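PDB 3I6V: periplasmic His/Glu/Gln/Arg/opine family-binding protein from Silicibacter pomeroyi, which binds lysine in the cleft between its two lobes and probably serves an ABC transporter as its periplasmic receptor for amino acids. Local coordinates for residues 58-62 against 63-67; 98-101 against 102-105; 157-160 against 161-164; 200-204 against 205-209. All coordinates share one frame; numbering follows the deposited sequence. Where two conformers were deposited one is given.

Contact 1. Residues 58-62 against 63-67; sequences PNLVS and GNYDT
Y65 folds back against the last turn of helix 56-61, where the chain leaves the helix through a Schellman motif at G63. Two backbone bonds close the motif: G63 N donates to L60 O (3.0 Å), and N64 N donates to N59 O (2.9 Å). Phi of G63 is 89°, at which a beta carbon would collide with S62 O, a clash glycine avoids. The tight side is the buried one. With CG of Y65 between the backbone N and the carbonyl carbon (chi1 35°), the ring sets one face under N59 O, offset toward its rim. Its CE2 lies 3.8 Å from L60 CB, and its OH reaches 3.2 Å from N59 CB while bonding to I56 O. A leucine here, lacking the hydroxyl, would probably leave I56 O without this partner and open a gap beside N59 and L60. On the looser solvent side, the amides of N59 and N64 have planes 26° apart and meet at no closer than 3.7 Å, from N59 CG to N64 ND2; N59 ND2 bonds instead to N51. Farther along, D66 forms salt bridges with R8 and R185, and CD1 of L60 rests 3.5 Å from D66 C.

Contact 2. Residues 98-101 against 102-105; sequences ATSD and GADL
A98 and A103 meet methyl to methyl, and the approach of A98 CB to A103 CB, 3.4 Å, is tighter than ordinary van der Waals contact. Having no side-chain torsion to relieve this pressure, both methyls sit where the backbone puts them: A98 at the end of strand 93-98, its CB directed toward the returning chain, and A103 just beyond the bend. The A103 methyl is also pressed from the turn itself, since S100 O lies 3.5 Å from A103 CB.

The longer side chains behave differently. S100 holds OG between its backbone N and carbonyl carbon (chi1 69°), which swings the hydroxyl toward the inside of the bend, 3.6 Å from A103 N and thus beyond a normal hydrogen bond. D101 takes another rotamer. Its CG stands anti to the carbonyl carbon (chi1 -72°); its CB leaves the backbone away from the returning chain, and the side chain touches M168 on strand 168-170. The next residue, G102, has negative phi and space for a beta carbon, so the bend itself does not demand glycine. A98 is tied to the same neighbouring strand, through a backbone bond to M168 and a side-chain contact with V170.

Only one hydrogen bond spans the bend, a weak one from A103 N to S100 O (3.3 Å). Together these features describe a type I beta turn, S100 to A103, in the surface loop that joins strand 93-98 to strand 108-112.

Contact 3. Residues 157-160 against 161-164; sequences VPIV and AESG
S163 turns back on V160 at the C-terminal end of helix 153-162, which finishes with an i to i+3 bond of the 3-10 type, and one carbonyl there serves two donors from a single residue. V160 O accepts from S163 OG at 2.9 Å and from S163 N at 3.2 Å. The hydroxyl comes in tilted 19° from the carbonyl plane, whereas the amide arrives from well above it. Placing OG between the backbone N and the carbonyl carbon (chi1 77°) lets both groups of S163 converge on the same oxygen. The hydroxyl also bonds to L167 N, which ties the helix end to the loop leading into strand 168-170. An alanine here removes the hydroxyl, and the helix end would probably be less firmly tied to L167 N, with V160 O held by a backbone donor alone.

Around this pair of bonds, E162 N bonds to P158 O (3.0 Å) and more weakly to I159 O. The E162 side chain runs extended beyond CG back along the helix, with its OE2 3.9 Å from P158 CB. At the exit G164 takes up positive phi, which favours glycine.

What positions these groups lies one turn earlier and beneath. V157 and V160 both rest on F169 of strand 168-170. The helix is kinked at P158, whose N makes no bond to the preceding turn; regular bonding is clear again where A161 N meets V157 O at 3.0 Å, in the carbonyl plane.

Contact 4. Residues 200-204 against 205-209; sequences TSMKE and DGTLN
The D205 carboxylate lies with one face against the C-terminal turn of helix 189-204, S201 O standing 3.2 Å from D205 CG on that side. The other face looks toward T207, whose backbone N reaches D205 OD1 from 39° out of the carboxylate plane (2.9 Å), an Asx turn. T207 OG1 donates to the same oxygen, close to the plane on its syn side, at 2.6 Å. D205 OD2 pairs with R41 of helix 30-42.

Between the helices G206, with positive phi, turns the chain and takes the N-cap position of helix 207-216. M202 O links the two helices: it accepts from L208 N (3.1 Å) and from a water that in turn accepts from N209 N. Beside this bond, M202 CB touches L208 CB at 3.9 Å; the M202 side chain crosses that of T207 at about a right angle and packs on L34 and L38. K203 runs extended beside L208, K203 CG to L208 CD2 3.7 Å, and carries its amine to Q86 and N87.

D205 OD1 also sits 3.0 Å from M202 O, acceptor against acceptor. That crowding is probably offset by both T207 donors, R41 and the start of helix 207-216, which would favour an ionised carboxylate.

Overall arrangement
The four contacts illustrate how the ends of secondary structures are finished in a two-lobed binding protein. Contacts 1 and 4 are partly buried, and each has buried side chains, L60 and Y65 in one and M202 and L208 in the other, beside its hydrogen bonds. Contacts 2 and 3 belong to the surface; their centres are 16 Å apart, and both lean on strand 168-170. Contact 1 lies across the chain's centre from both of them. Glycines with positive phi follow the helices in contacts 1, 3 and 4, but the chemistry differs: backbone bonds with an aromatic ring in contact 1, a serine hydroxyl in contact 3, and a carboxylate bridging two helices in contact 4. Contact 2, with no helix, relies on one weak bond and two methyls.

Contact 1. Residues 58-62 against 63-67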
# COMPACT_ATOMS: atom_id res chain seq x y z
N PRO A 58 2.10 -3.85 -14.96
CA PRO A 58 2.36 -3.87 -16.43
C PRO A 58 2.80 -2.53 -16.99
O PRO A 58 3.67 -2.48 -17.86
CB PRO A 58 1.01 -4.28 -17.06
CG PRO A 58 0.16 -4.78 -15.96
CD PRO A 58 0.82 -4.50 -14.61
N ASN A 59 2.25 -1.43 -16.47
CA ASN A 59 2.64 -0.10 -16.96
C ASN A 59 4.05 0.36 -16.53
O ASN A 59 4.66 1.20 -17.22
CB ASN A 59 1.55 0.94 -16.67
CG ASN A 59 0.28 0.68 -17.50
OD1 ASN A 59 0.28 -0.18 -18.38
ND2 ASN A 59 -0.78 1.44 -17.24
N LEU A 60 4.57 -0.16 -15.41
CA LEU A 60 5.99 -0.01 -15.08
C LEU A 60 6.81 -0.78 -16.10
O LEU A 60 7.79 -0.26 -16.65
CB LEU A 60 6.31 -0.57 -13.67
CG LEU A 60 7.80 -0.81 -13.35
CD1 LEU A 60 8.52 0.53 -13.18
CD2 LEU A 60 7.98 -1.62 -12.06
N VAL A 61 6.42 -2.04 -16.33
CA VAL A 61 7.18 -2.90 -17.27
C VAL A 61 7.23 -2.30 -18.69
O VAL A 61 8.25 -2.39 -19.35
CB VAL A 61 6.62 -4.37 -17.25
CG1 VAL A 61 7.23 -5.24 -18.37
CG2 VAL A 61 6.87 -5.02 -15.87
N SER A 62 6.15 -1.63 -19.14
CA SER A 62 6.07 -1.06 -20.49
C SER A 62 6.76 0.30 -20.58
O SER A 62 6.83 0.89 -21.67
CB SER A 62 4.61 -0.93 -20.95
OG SER A 62 3.93 -2.16 -20.84
N GLY A 63 7.25 0.81 -19.44
CA GLY A 63 8.02 2.03 -19.45
C GLY A 63 7.24 3.33 -19.30
O GLY A 63 7.79 4.38 -19.59
N ASN A 64 5.98 3.27 -18.83
CA ASN A 64 5.21 4.50 -18.53
C ASN A 64 5.78 5.35 -17.40
O ASN A 64 5.53 6.57 -17.34
CB ASN A 64 3.75 4.19 -18.21
CG ASN A 64 2.98 3.60 -19.39
OD1 ASN A 64 3.57 3.12 -20.36
ND2 ASN A 64 1.65 3.61 -19.28
N TYR A 65 6.50 4.71 -16.48
CA TYR A 65 7.18 5.39 -15.39
C TYR A 65 8.28 4.43 -14.94
O TYR A 65 8.43 3.35 -15.52
CB TYR A 65 6.22 5.75 -14.22
CG TYR A 65 5.16 4.71 -14.02
CD1 TYR A 65 3.95 4.79 -14.73
CD2 TYR A 65 5.36 3.61 -13.16
CE1 TYR A 65 2.96 3.81 -14.60
CE2 TYR A 65 4.35 2.62 -13.01
CZ TYR A 65 3.17 2.73 -13.73
OH TYR A 65 2.17 1.79 -13.63
N ASP A 66 9.03 4.82 -13.91
CA ASP A 66 10.25 4.09 -13.57
C ASP A 66 10.26 3.39 -12.23
O ASP A 66 11.14 2.55 -11.99
CB ASP A 66 11.47 5.02 -13.67
CG ASP A 66 11.54 5.72 -15.02
OD1 ASP A 66 11.50 5.03 -16.07
OD2 ASP A 66 11.57 6.97 -15.03
N THR A 67 9.35 3.76 -11.34
CA THR A 67 9.25 3.09 -10.05
C THR A 67 7.79 2.90 -9.66
O THR A 67 6.90 3.62 -10.17
CB THR A 67 9.93 3.88 -8.90
OG1 THR A 67 9.12 5.03 -8.58
CG2 THR A 67 11.33 4.35 -9.27

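Contact 2. Residues 98-101 against 102-105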
# COMPACT_ATOMS: atom_id res chain seq x y z
N ALA A 98 -15.97 -4.68 9.41
CA ALA A 98 -17.37 -4.98 9.15
C ALA A 98 -18.30 -3.92 9.78
O ALA A 98 -17.85 -3.02 10.50
CB ALA A 98 -17.70 -6.39 9.70
N THR A 99 -19.60 -4.06 9.53
CA THR A 99 -20.62 -3.18 10.16
C THR A 99 -21.19 -3.74 11.49
O THR A 99 -21.86 -3.02 12.23
CB THR A 99 -21.77 -2.87 9.19
OG1 THR A 99 -22.43 -4.09 8.83
CG2 THR A 99 -21.27 -2.19 7.90
N SER A 100 -20.92 -5.02 11.79
CA SER A 100 -21.30 -5.59 13.10
C SER A 100 -20.24 -6.57 13.60
O SER A 100 -19.47 -7.12 12.82
CB SER A 100 -22.66 -6.28 13.04
OG SER A 100 -22.59 -7.46 12.26
N ASP A 101 -20.21 -6.79 14.91
CA ASP A 101 -19.25 -7.71 15.52
C ASP A 101 -19.42 -9.16 15.07
O ASP A 101 -18.44 -9.90 14.94
CB ASP A 101 -19.25 -7.57 17.04
CG ASP A 101 -18.61 -6.26 17.52
OD1 ASP A 101 -18.91 -5.81 18.64
OD2 ASP A 101 -17.80 -5.67 16.76
N GLY A 102 -20.66 -9.54 14.77
CA GLY A 102 -20.95 -10.91 14.36
C GLY A 102 -20.99 -11.11 12.87
O GLY A 102 -21.66 -12.02 12.37
N ALA A 103 -20.28 -10.25 12.12
CA ALA A 103 -20.22 -10.41 10.67
C ALA A 103 -19.63 -11.77 10.34
O ALA A 103 -18.72 -12.23 11.02
CB ALA A 103 -19.37 -9.30 10.02
N ASP A 104 -20.18 -12.41 9.31
CA ASP A 104 -19.72 -13.70 8.86
C ASP A 104 -18.45 -13.57 7.97
O ASP A 104 -18.53 -13.31 6.76
CB ASP A 104 -20.85 -14.40 8.09
CG ASP A 104 -20.45 -15.76 7.57
OD1 ASP A 104 -19.41 -16.31 8.01
OD2 ASP A 104 -21.16 -16.26 6.68
N LEU A 105 -17.29 -13.78 8.59
CA LEU A 105 -16.00 -13.72 7.90
C LEU A 105 -15.76 -14.87 6.92
O LEU A 105 -14.73 -14.89 6.24
CB LEU A 105 -14.85 -13.65 8.91
CG LEU A 105 -14.91 -12.55 9.96
CD1 LEU A 105 -13.58 -12.44 10.72
CD2 LEU A 105 -15.32 -11.18 9.33

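Contact 3. Residues 157-160 against 161-164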
# COMPACT_ATOMS: atom_id res chain seq x y z
N VAL A 157 -7.29 1.54 9.84
CA VAL A 157 -7.34 2.23 11.14
C VAL A 157 -8.05 3.62 11.06
O VAL A 157 -9.04 3.82 11.77
CB VAL A 157 -5.98 2.28 11.88
CG1 VAL A 157 -6.00 3.34 13.05
CG2 VAL A 157 -5.59 0.86 12.45
N PRO A 158 -7.59 4.54 10.16
CA PRO A 158 -8.27 5.85 10.11
C PRO A 158 -9.71 5.73 9.62
O PRO A 158 -10.56 6.53 10.00
CB PRO A 158 -7.41 6.67 9.12
CG PRO A 158 -6.05 5.96 9.10
CD PRO A 158 -6.44 4.49 9.23
N ILE A 159 -9.98 4.76 8.76
CA ILE A 159 -11.32 4.57 8.24
C ILE A 159 -12.33 4.16 9.35
O ILE A 159 -13.44 4.72 9.45
CB ILE A 159 -11.28 3.60 7.06
CG1 ILE A 159 -10.68 4.29 5.83
CG2 ILE A 159 -12.64 3.10 6.71
CD1 ILE A 159 -10.51 3.37 4.66
N VAL A 160 -11.92 3.21 10.18
CA VAL A 160 -12.68 2.85 11.37
C VAL A 160 -12.88 4.04 12.32
O VAL A 160 -14.00 4.29 12.77
CB VAL A 160 -12.01 1.66 12.14
CG1 VAL A 160 -12.61 1.53 13.57
CG2 VAL A 160 -12.16 0.38 11.35
N ALA A 161 -11.81 4.78 12.60
CA ALA A 161 -11.95 5.95 13.46
C ALA A 161 -12.91 7.04 12.90
O ALA A 161 -13.55 7.72 13.67
CB ALA A 161 -10.56 6.55 13.79
N GLU A 162 -13.03 7.14 11.56
CA GLU A 162 -13.81 8.20 10.87
C GLU A 162 -15.26 7.79 10.72
O GLU A 162 -16.08 8.58 10.27
CB GLU A 162 -13.31 8.38 9.42
CG GLU A 162 -11.99 9.08 9.20
CD GLU A 162 -11.42 8.75 7.84
OE1 GLU A 162 -12.17 8.22 6.97
OE2 GLU A 162 -10.21 8.98 7.63
N SER A 163 -15.56 6.52 11.02
CA SER A 163 -16.84 5.95 10.69
C SER A 163 -17.95 6.29 11.70
O SER A 163 -19.08 5.90 11.49
CB SER A 163 -16.76 4.42 10.55
OG SER A 163 -16.70 3.79 11.84
N GLY A 164 -17.60 6.97 12.79
CA GLY A 164 -18.56 7.22 13.88
C GLY A 164 -19.24 5.95 14.36
O GLY A 164 -20.46 5.93 14.58

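Contact 4. Residues 200-204 against 205-209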
# COMPACT_ATOMS: atom_id res chain seq x y z
N THR A 200 18.51 3.12 3.08
CA THR A 200 19.41 2.73 4.17
C THR A 200 19.86 3.96 5.00
O THR A 200 19.79 3.93 6.22
CB THR A 200 20.62 1.96 3.62
OG1 THR A 200 20.15 0.71 3.10
CG2 THR A 200 21.68 1.68 4.73
N SER A 201 20.28 5.01 4.32
CA SER A 201 20.64 6.30 4.97
C SER A 201 19.51 6.88 5.84
O SER A 201 19.77 7.41 6.93
CB SER A 201 21.09 7.32 3.91
OG SER A 201 19.96 7.96 3.28
N MET A 202 18.24 6.74 5.42
CA MET A 202 17.12 7.24 6.24
C MET A 202 16.84 6.34 7.45
O MET A 202 16.32 6.80 8.49
CB MET A 202 15.84 7.41 5.40
CG MET A 202 15.93 8.47 4.31
SD MET A 202 14.38 8.80 3.42
CE MET A 202 13.39 9.27 4.78
N LYS A 203 17.15 5.05 7.30
CA LYS A 203 17.05 4.12 8.41
C LYS A 203 18.14 4.41 9.45
O LYS A 203 17.89 4.40 10.64
CB LYS A 203 17.09 2.64 7.96
CG LYS A 203 15.81 2.18 7.18
CD LYS A 203 15.82 0.70 6.83
CE LYS A 203 14.63 0.34 5.90
NZ LYS A 203 14.69 -1.12 5.42
N GLU A 204 19.35 4.70 8.96
CA GLU A 204 20.52 4.90 9.82
C GLU A 204 20.48 6.20 10.68
O GLU A 204 20.96 6.20 11.81
CB GLU A 204 21.80 4.81 8.99
CG GLU A 204 22.19 3.36 8.69
CD GLU A 204 23.33 3.24 7.68
OE1 GLU A 204 23.68 4.26 7.02
OE2 GLU A 204 23.87 2.12 7.54
N ASP A 205 19.89 7.27 10.12
CA ASP A 205 19.78 8.57 10.79
C ASP A 205 18.44 8.85 11.46
O ASP A 205 18.25 9.92 12.01
CB ASP A 205 20.14 9.70 9.82
CG ASP A 205 19.05 9.96 8.74
OD1 ASP A 205 17.95 9.36 8.77
OD2 ASP A 205 19.31 10.81 7.87
N GLY A 206 17.51 7.90 11.41
CA GLY A 206 16.24 8.02 12.12
C GLY A 206 15.14 8.82 11.43
O GLY A 206 14.03 8.93 11.95
N THR A 207 15.42 9.39 10.26
CA THR A 207 14.42 10.18 9.56
C THR A 207 13.24 9.37 9.01
O THR A 207 12.12 9.90 8.87
CB THR A 207 15.01 11.06 8.43
OG1 THR A 207 15.81 10.25 7.55
CG2 THR A 207 15.86 12.22 9.02
N LEU A 208 13.48 8.09 8.70
CA LEU A 208 12.41 7.23 8.19
C LEU A 208 11.44 6.91 9.30
O LEU A 208 10.23 7.02 9.12
CB LEU A 208 12.95 5.95 7.52
CG LEU A 208 11.90 5.00 6.93
CD1 LEU A 208 10.92 5.72 5.98
CD2 LEU A 208 12.61 3.82 6.21
N ASN A 209 11.96 6.54 10.48
CA ASN A 209 11.10 6.32 11.65
C ASN A 209 10.21 7.51 11.98
O ASN A 209 9.03 7.32 12.28
CB ASN A 209 11.92 5.96 12.89
CG ASN A 209 12.45 4.55 12.85
OD1 ASN A 209 12.07 3.75 11.98
ND2 ASN A 209 13.34 4.23 13.79
O HOH W 1 14.79 5.79 10.57